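Local coordinates for BH2331 protein (Bacillus halodurans, PDB 1VL5), which is a putative methyltransferase that probably uses S-adenosylmethionine as methyl donor, its substrate being unknown, at residues Glu208-Leu213 against Asp234-Ser239; Phe216-Ser219 against Tyr224-Lys227. All coordinates share one frame; numbering follows the deposited sequence.

Interaction 1 (Glu208-Leu213 against Asp234-Ser239)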
ATOM      1  N   GLU A 208     -19.207  18.350   7.676  1.00 34.71           N
ATOM      2  CA  GLU A 208     -20.060  18.511   6.497  1.00 35.34           C
ATOM      3  C   GLU A 208     -19.734  17.523   5.397  1.00 31.14           C
ATOM      4  O   GLU A 208     -20.645  16.955   4.775  1.00 29.85           O
ATOM      5  CB  GLU A 208     -19.958  19.934   5.919  1.00 37.58           C
ATOM      6  CG  GLU A 208     -21.013  20.881   6.443  1.00 42.37           C
ATOM      7  CD  GLU A 208     -20.788  22.313   5.969  1.00 45.48           C
ATOM      8  OE1 GLU A 208     -19.647  22.815   6.137  1.00 58.79           O
ATOM      9  OE2 GLU A 208     -21.751  22.925   5.440  1.00 56.01           O
ATOM     10  N   LYS A 209     -18.449  17.355   5.121  1.00 28.23           N
ATOM     11  CA  LYS A 209     -18.016  16.428   4.105  1.00 30.91           C
ATOM     12  C   LYS A 209     -18.357  14.979   4.518  1.00 31.37           C
ATOM     13  O   LYS A 209     -18.715  14.140   3.679  1.00 31.27           O
ATOM     14  CB  LYS A 209     -16.529  16.625   3.847  1.00 34.36           C
ATOM     15  CG  LYS A 209     -15.915  15.689   2.788  1.00 44.46           C
ATOM     16  CD  LYS A 209     -16.566  15.930   1.427  1.00 52.34           C
ATOM     17  CE  LYS A 209     -15.790  15.373   0.283  1.00 44.50           C
ATOM     18  NZ  LYS A 209     -14.449  15.962   0.087  1.00 41.23           N
ATOM     19  N   LYS A 210     -18.276  14.690   5.822  1.00 29.14           N
ATOM     20  CA  LYS A 210     -18.605  13.351   6.300  1.00 28.40           C
ATOM     21  C   LYS A 210     -20.091  13.100   6.094  1.00 28.60           C
ATOM     22  O   LYS A 210     -20.488  11.996   5.740  1.00 30.21           O
ATOM     23  CB  LYS A 210     -18.195  13.118   7.777  1.00 25.07           C
ATOM     24  CG  LYS A 210     -16.667  13.202   8.029  1.00 28.31           C
ATOM     25  CD  LYS A 210     -16.253  12.866   9.526  1.00 25.79           C
ATOM     26  CE  LYS A 210     -16.793  13.845  10.477  1.00 28.46           C
ATOM     27  NZ  LYS A 210     -16.263  13.620  11.864  1.00 31.03           N
ATOM     28  N   GLN A 211     -20.911  14.121   6.298  1.00 28.37           N
ATOM     29  CA  GLN A 211     -22.345  13.962   6.097  1.00 28.35           C
ATOM     30  C   GLN A 211     -22.648  13.727   4.609  1.00 29.41           C
ATOM     31  O   GLN A 211     -23.528  12.940   4.227  1.00 29.05           O
ATOM     32  CB  GLN A 211     -23.079  15.241   6.535  1.00 30.78           C
ATOM     33  CG  GLN A 211     -24.600  15.124   6.465  1.00 28.16           C
ATOM     34  CD  GLN A 211     -25.081  14.098   7.473  1.00 37.83           C
ATOM     35  OE1 GLN A 211     -24.880  14.273   8.678  1.00 36.69           O
ATOM     36  NE2 GLN A 211     -25.707  13.030   6.998  1.00 43.28           N
ATOM     37  N   GLU A 212     -21.932  14.462   3.766  1.00 29.78           N
ATOM     38  CA  GLU A 212     -22.166  14.397   2.333  1.00 30.25           C
ATOM     39  C   GLU A 212     -21.794  12.989   1.848  1.00 29.02           C
ATOM     40  O   GLU A 212     -22.524  12.358   1.107  1.00 29.18           O
ATOM     41  CB  GLU A 212     -21.301  15.438   1.622  1.00 31.31           C
ATOM     42  CG  GLU A 212     -21.486  15.393   0.124  1.00 36.01           C
ATOM     43  CD  GLU A 212     -20.473  16.241  -0.605  1.00 34.64           C
ATOM     44  OE1 GLU A 212     -19.270  15.979  -0.424  1.00 29.93           O
ATOM     45  OE2 GLU A 212     -20.877  17.166  -1.335  1.00 32.82           O
ATOM     46  N   LEU A 213     -20.657  12.503   2.301  1.00 26.31           N
ATOM     47  CA  LEU A 213     -20.167  11.208   1.836  1.00 27.17           C
ATOM     48  C   LEU A 213     -21.079  10.066   2.340  1.00 29.09           C
ATOM     49  O   LEU A 213     -21.414   9.150   1.603  1.00 29.97           O
ATOM     50  CB  LEU A 213     -18.730  11.013   2.296  1.00 27.17           C
ATOM     51  CG  LEU A 213     -18.057   9.674   1.968  1.00 29.25           C
ATOM     52  CD1 LEU A 213     -18.190   9.318   0.487  1.00 28.89           C
ATOM     53  CD2 LEU A 213     -16.588   9.754   2.344  1.00 26.39           C
ATOM     54  N   ASP A 234     -29.004   4.793  12.305  1.00 31.53           N
ATOM     55  CA  ASP A 234     -29.757   5.998  12.469  1.00 31.64           C
ATOM     56  C   ASP A 234     -29.559   6.957  11.294  1.00 31.61           C
ATOM     57  O   ASP A 234     -29.551   8.153  11.448  1.00 31.83           O
ATOM     58  CB  ASP A 234     -29.374   6.657  13.794  1.00 32.22           C
ATOM     59  CG  ASP A 234     -29.515   5.710  15.016  1.00 36.48           C
ATOM     60  OD1 ASP A 234     -29.950   4.524  14.915  1.00 39.31           O
ATOM     61  OD2 ASP A 234     -29.131   6.175  16.100  1.00 47.96           O
ATOM     62  N   GLY A 235     -29.418   6.413  10.092  1.00 33.40           N
ATOM     63  CA  GLY A 235     -29.303   7.248   8.917  1.00 32.47           C
ATOM     64  C   GLY A 235     -27.883   7.644   8.535  1.00 31.29           C
ATOM     65  O   GLY A 235     -27.684   8.341   7.536  1.00 35.77           O
ATOM     66  N   ARG A 236     -26.898   7.170   9.285  1.00 22.72           N
ATOM     67  CA  ARG A 236     -25.511   7.447   8.949  1.00 23.76           C
ATOM     68  C   ARG A 236     -24.762   6.163   8.703  1.00 21.90           C
ATOM     69  O   ARG A 236     -25.005   5.160   9.393  1.00 23.01           O
ATOM     70  CB  ARG A 236     -24.927   8.204  10.101  1.00 26.66           C
ATOM     71  CG  ARG A 236     -23.678   8.875   9.774  1.00 37.55           C
ATOM     72  CD  ARG A 236     -23.284   9.706  10.967  1.00 43.70           C
ATOM     73  NE  ARG A 236     -22.009  10.353  10.724  1.00 47.04           N
ATOM     74  CZ  ARG A 236     -21.862  11.540  10.148  1.00 44.02           C
ATOM     75  NH1 ARG A 236     -22.917  12.228   9.734  1.00 44.50           N
ATOM     76  NH2 ARG A 236     -20.636  12.032   9.983  1.00 39.94           N
ATOM     77  N   VAL A 237     -23.858   6.172   7.733  1.00 23.85           N
ATOM     78  CA  VAL A 237     -22.984   5.019   7.500  1.00 24.91           C
ATOM     79  C   VAL A 237     -22.102   4.819   8.732  1.00 24.91           C
ATOM     80  O   VAL A 237     -21.403   5.740   9.114  1.00 23.26           O
ATOM     81  CB  VAL A 237     -22.090   5.205   6.286  1.00 25.88           C
ATOM     82  CG1 VAL A 237     -21.127   4.025   6.133  1.00 20.78           C
ATOM     83  CG2 VAL A 237     -22.914   5.385   5.029  1.00 22.40           C
ATOM     84  N   TYR A 238     -22.143   3.605   9.312  1.00 23.76           N
ATOM     85  CA  TYR A 238     -21.383   3.239  10.492  1.00 23.66           C
ATOM     86  C   TYR A 238     -20.098   2.516  10.104  1.00 25.58           C
ATOM     87  O   TYR A 238     -19.031   2.881  10.595  1.00 21.66           O
ATOM     88  CB  TYR A 238     -22.239   2.407  11.478  1.00 25.74           C
ATOM     89  CG  TYR A 238     -21.380   1.883  12.582  1.00 28.04           C
ATOM     90  CD1 TYR A 238     -20.998   2.702  13.623  1.00 29.15           C
ATOM     91  CD2 TYR A 238     -20.892   0.595  12.561  1.00 28.11           C
ATOM     92  CE1 TYR A 238     -20.137   2.254  14.607  1.00 28.90           C
ATOM     93  CE2 TYR A 238     -20.042   0.128  13.572  1.00 29.67           C
ATOM     94  CZ  TYR A 238     -19.660   0.972  14.577  1.00 35.70           C
ATOM     95  OH  TYR A 238     -18.793   0.557  15.576  1.00 36.46           O
ATOM     96  N   SER A 239     -20.196   1.523   9.188  1.00 24.06           N
ATOM     97  CA  SER A 239     -19.019   0.724   8.713  1.00 22.08           C
ATOM     98  C   SER A 239     -19.218   0.221   7.274  1.00 24.73           C
ATOM     99  O   SER A 239     -20.316   0.163   6.785  1.00 21.71           O
ATOM    100  CB  SER A 239     -18.780  -0.499   9.598  1.00 23.80           C
ATOM    101  OG  SER A 239     -19.930  -1.340   9.588  1.00 25.17           O
TER
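The guanidinium of Arg236 receives the Gln211 amide at its edge: OE1 lies in the guanidinium plane, 3.0 Å from Arg236 NH1. The amide itself is turned steeply, its plane 71° from that of the guanidinium. From Lys210 comes an oblique approach, with CB 3.5 Å from Arg236 NH2. The contact joins helix 207-218 to the start of strand 236-250, just past the turn that leads out of strand 231-233 in a beta hairpin; a classic beta bulge, with Tyr238 and Ser239 both facing Val231, puts one extra residue into the second strand of the hairpin. Arg236 reaches the helix because its chain is extended from CG to NE, while Gln211 bends at chi2 (66°) to bring its amide across to meet it. Acidic partners come from helix 196-202: Glu197 forms salt bridges with Arg236 NE through OE1 and with Lys210 NZ through OE2, and Asp201 gives Lys210 NZ a second anionic partner. Lys210 NZ and Arg236 NH2 lie 5.0 Å apart, and the shared Glu197 carboxylate probably favours their pairing. The other end of the Gln211 amide is steadied from its own helix, where NE2 is hydrogen-bonded to Asp215. One turn beyond Lys210, Ser214 adds a side-chain to backbone link between helix and strand, its OG bonding Val237 N.

Interaction 2 (Phe216-Ser219 against Tyr224-Lys227)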
ATOM      1  N   PHE A 216     -24.225  10.152   0.314  1.00 30.81           N
ATOM      2  CA  PHE A 216     -23.970   9.567  -1.005  1.00 31.86           C
ATOM      3  C   PHE A 216     -23.941   8.008  -0.994  1.00 32.77           C
ATOM      4  O   PHE A 216     -24.483   7.314  -1.881  1.00 30.72           O
ATOM      5  CB  PHE A 216     -22.632  10.131  -1.558  1.00 31.76           C
ATOM      6  CG  PHE A 216     -22.108   9.395  -2.780  1.00 37.09           C
ATOM      7  CD1 PHE A 216     -22.545   9.736  -4.053  1.00 41.20           C
ATOM      8  CD2 PHE A 216     -21.199   8.347  -2.650  1.00 34.58           C
ATOM      9  CE1 PHE A 216     -22.081   9.025  -5.192  1.00 33.72           C
ATOM     10  CE2 PHE A 216     -20.733   7.659  -3.759  1.00 36.76           C
ATOM     11  CZ  PHE A 216     -21.179   8.013  -5.040  1.00 31.80           C
ATOM     12  N   ILE A 217     -23.225   7.456  -0.024  1.00 30.97           N
ATOM     13  CA  ILE A 217     -23.195   6.014   0.140  1.00 29.15           C
ATOM     14  C   ILE A 217     -24.584   5.422   0.506  1.00 31.56           C
ATOM     15  O   ILE A 217     -24.997   4.369  -0.043  1.00 33.41           O
ATOM     16  CB  ILE A 217     -22.184   5.627   1.212  1.00 26.77           C
ATOM     17  CG1 ILE A 217     -20.774   6.035   0.781  1.00 28.69           C
ATOM     18  CG2 ILE A 217     -22.277   4.168   1.565  1.00 28.34           C
ATOM     19  CD1 ILE A 217     -19.781   5.968   1.962  1.00 31.40           C
ATOM     20  N   LYS A 218     -25.298   6.078   1.424  1.00 31.53           N
ATOM     21  CA  LYS A 218     -26.540   5.516   1.957  1.00 34.71           C
ATOM     22  C   LYS A 218     -27.620   5.340   0.857  1.00 33.64           C
ATOM     23  O   LYS A 218     -28.504   4.460   0.956  1.00 30.82           O
ATOM     24  CB  LYS A 218     -27.071   6.394   3.096  1.00 33.98           C
ATOM     25  CG  LYS A 218     -28.622   6.299   3.311  1.00 47.82           C
ATOM     26  CD  LYS A 218     -29.164   7.093   4.505  1.00 43.11           C
ATOM     27  CE  LYS A 218     -30.481   7.920   4.103  1.00 56.94           C
ATOM     28  NZ  LYS A 218     -31.738   7.187   3.542  1.00 39.32           N
ATOM     29  N   SER A 219     -27.566   6.185  -0.166  1.00 31.73           N
ATOM     30  CA  SER A 219     -28.623   6.205  -1.197  1.00 32.40           C
ATOM     31  C   SER A 219     -28.409   5.183  -2.276  1.00 29.97           C
ATOM     32  O   SER A 219     -29.263   5.007  -3.129  1.00 33.23           O
ATOM     33  CB  SER A 219     -28.715   7.590  -1.826  1.00 32.08           C
ATOM     34  OG  SER A 219     -27.442   7.932  -2.363  1.00 41.91           O
ATOM     35  N   TYR A 224     -25.017  -2.614  -3.696  1.00 29.34           N
ATOM     36  CA  TYR A 224     -23.805  -1.914  -3.212  1.00 29.26           C
ATOM     37  C   TYR A 224     -23.622  -2.202  -1.706  1.00 27.94           C
ATOM     38  O   TYR A 224     -22.525  -2.353  -1.216  1.00 28.22           O
ATOM     39  CB  TYR A 224     -23.890  -0.397  -3.467  1.00 29.95           C
ATOM     40  CG  TYR A 224     -23.720   0.051  -4.885  1.00 27.92           C
ATOM     41  CD1 TYR A 224     -24.762  -0.073  -5.808  1.00 31.88           C
ATOM     42  CD2 TYR A 224     -22.542   0.615  -5.326  1.00 30.75           C
ATOM     43  CE1 TYR A 224     -24.597   0.315  -7.136  1.00 38.14           C
ATOM     44  CE2 TYR A 224     -22.380   1.018  -6.672  1.00 36.02           C
ATOM     45  CZ  TYR A 224     -23.406   0.869  -7.572  1.00 33.48           C
ATOM     46  OH  TYR A 224     -23.275   1.262  -8.927  1.00 32.14           O
ATOM     47  N   TYR A 225     -24.723  -2.225  -0.977  1.00 29.97           N
ATOM     48  CA  TYR A 225     -24.676  -2.523   0.464  1.00 31.39           C
ATOM     49  C   TYR A 225     -24.239  -3.945   0.672  1.00 30.37           C
ATOM     50  O   TYR A 225     -23.562  -4.253   1.637  1.00 27.04           O
ATOM     51  CB  TYR A 225     -26.065  -2.406   1.101  1.00 33.74           C
ATOM     52  CG  TYR A 225     -26.550  -1.018   1.474  1.00 27.33           C
ATOM     53  CD1 TYR A 225     -26.898  -0.085   0.499  1.00 30.69           C
ATOM     54  CD2 TYR A 225     -26.721  -0.675   2.807  1.00 27.95           C
ATOM     55  CE1 TYR A 225     -27.382   1.200   0.879  1.00 29.26           C
ATOM     56  CE2 TYR A 225     -27.178   0.571   3.194  1.00 29.76           C
ATOM     57  CZ  TYR A 225     -27.522   1.502   2.237  1.00 29.52           C
ATOM     58  OH  TYR A 225     -28.011   2.720   2.672  1.00 32.81           O
ATOM     59  N   GLN A 226     -24.703  -4.842  -0.206  1.00 29.60           N
ATOM     60  CA  GLN A 226     -24.352  -6.247  -0.076  1.00 30.26           C
ATOM     61  C   GLN A 226     -22.872  -6.437  -0.387  1.00 29.96           C
ATOM     62  O   GLN A 226     -22.191  -7.147   0.355  1.00 31.83           O
ATOM     63  CB  GLN A 226     -25.169  -7.143  -0.984  1.00 29.38           C
ATOM     64  CG  GLN A 226     -26.633  -7.199  -0.631  1.00 37.26           C
ATOM     65  CD  GLN A 226     -27.496  -7.903  -1.694  1.00 39.53           C
ATOM     66  OE1 GLN A 226     -27.395  -7.646  -2.908  1.00 44.30           O
ATOM     67  NE2 GLN A 226     -28.378  -8.782  -1.218  1.00 47.85           N
ATOM     68  N   LYS A 227     -22.384  -5.810  -1.464  1.00 26.61           N
ATOM     69  CA  LYS A 227     -20.976  -5.934  -1.852  1.00 30.61           C
ATOM     70  C   LYS A 227     -20.044  -5.482  -0.731  1.00 30.97           C
ATOM     71  O   LYS A 227     -19.098  -6.191  -0.398  1.00 30.75           O
ATOM     72  CB  LYS A 227     -20.641  -5.139  -3.125  1.00 28.31           C
ATOM     73  CG  LYS A 227     -19.155  -5.166  -3.469  1.00 29.53           C
ATOM     74  CD  LYS A 227     -18.655  -6.575  -3.738  1.00 27.52           C
ATOM     75  CE  LYS A 227     -17.165  -6.638  -4.106  1.00 30.80           C
ATOM     76  NZ  LYS A 227     -16.699  -8.071  -4.487  1.00 27.15           N
TER
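With CG anti to its carbonyl carbon (chi1 -82°), Tyr225 sends its ring back from helix 222-227 toward the C-terminal part of helix 207-218, and its hydroxyl meets the main chain at Lys218. These two consecutive helices are joined by a short connection, across which a side-chain to backbone hydrogen bond is made. Tyr225 OH donates to Lys218 O over a very short 2.5 Å, and the acceptor sits at the ring edge, near the ring plane. Lys218 also touches the hydroxyl with its aliphatic part, CG lying 3.7 Å from Tyr225 OH; the two side chains run side by side and point the same way. Ile217 contributes its backbone, with O 4.1 Å from Tyr225 CE1, while its side chain and the Tyr225 ring both pack on Ile230 in the loop after the second helix. Tyr224, by contrast, turns to helix 147-160, where it makes edge-to-face contacts with Phe149 and Phe152. At the turn, Ser219 folds back on the preceding helical turn: its OG donates to Phe216 O at 3.1 Å, approaching from 47° above the carbonyl plane.

How the interactions relate
Helix 207-218 is common to both contacts: interaction 1 ties its first half to strand 236-250, and interaction 2 ties its C-terminal part to helix 222-227. Their centres are 12 Å apart, and the chain between the segments of interaction 1 includes all of interaction 2. They also meet directly, Val237 CG2 packing on Ile217 CG2 at 3.7 Å and Gly235 O lying 3.6 Å from Lys218 CD. Both centres are about 25 Å from the centre of the chain, where helices 196-202, 207-218 and 222-227 gather round the outer end of strand 236-250, which continues into the sheet of the probable Rossmann-like methyltransferase core. The glycine-rich Gly47-Gly49 pattern, consistent with a cofactor-binding loop, belongs to neither contact.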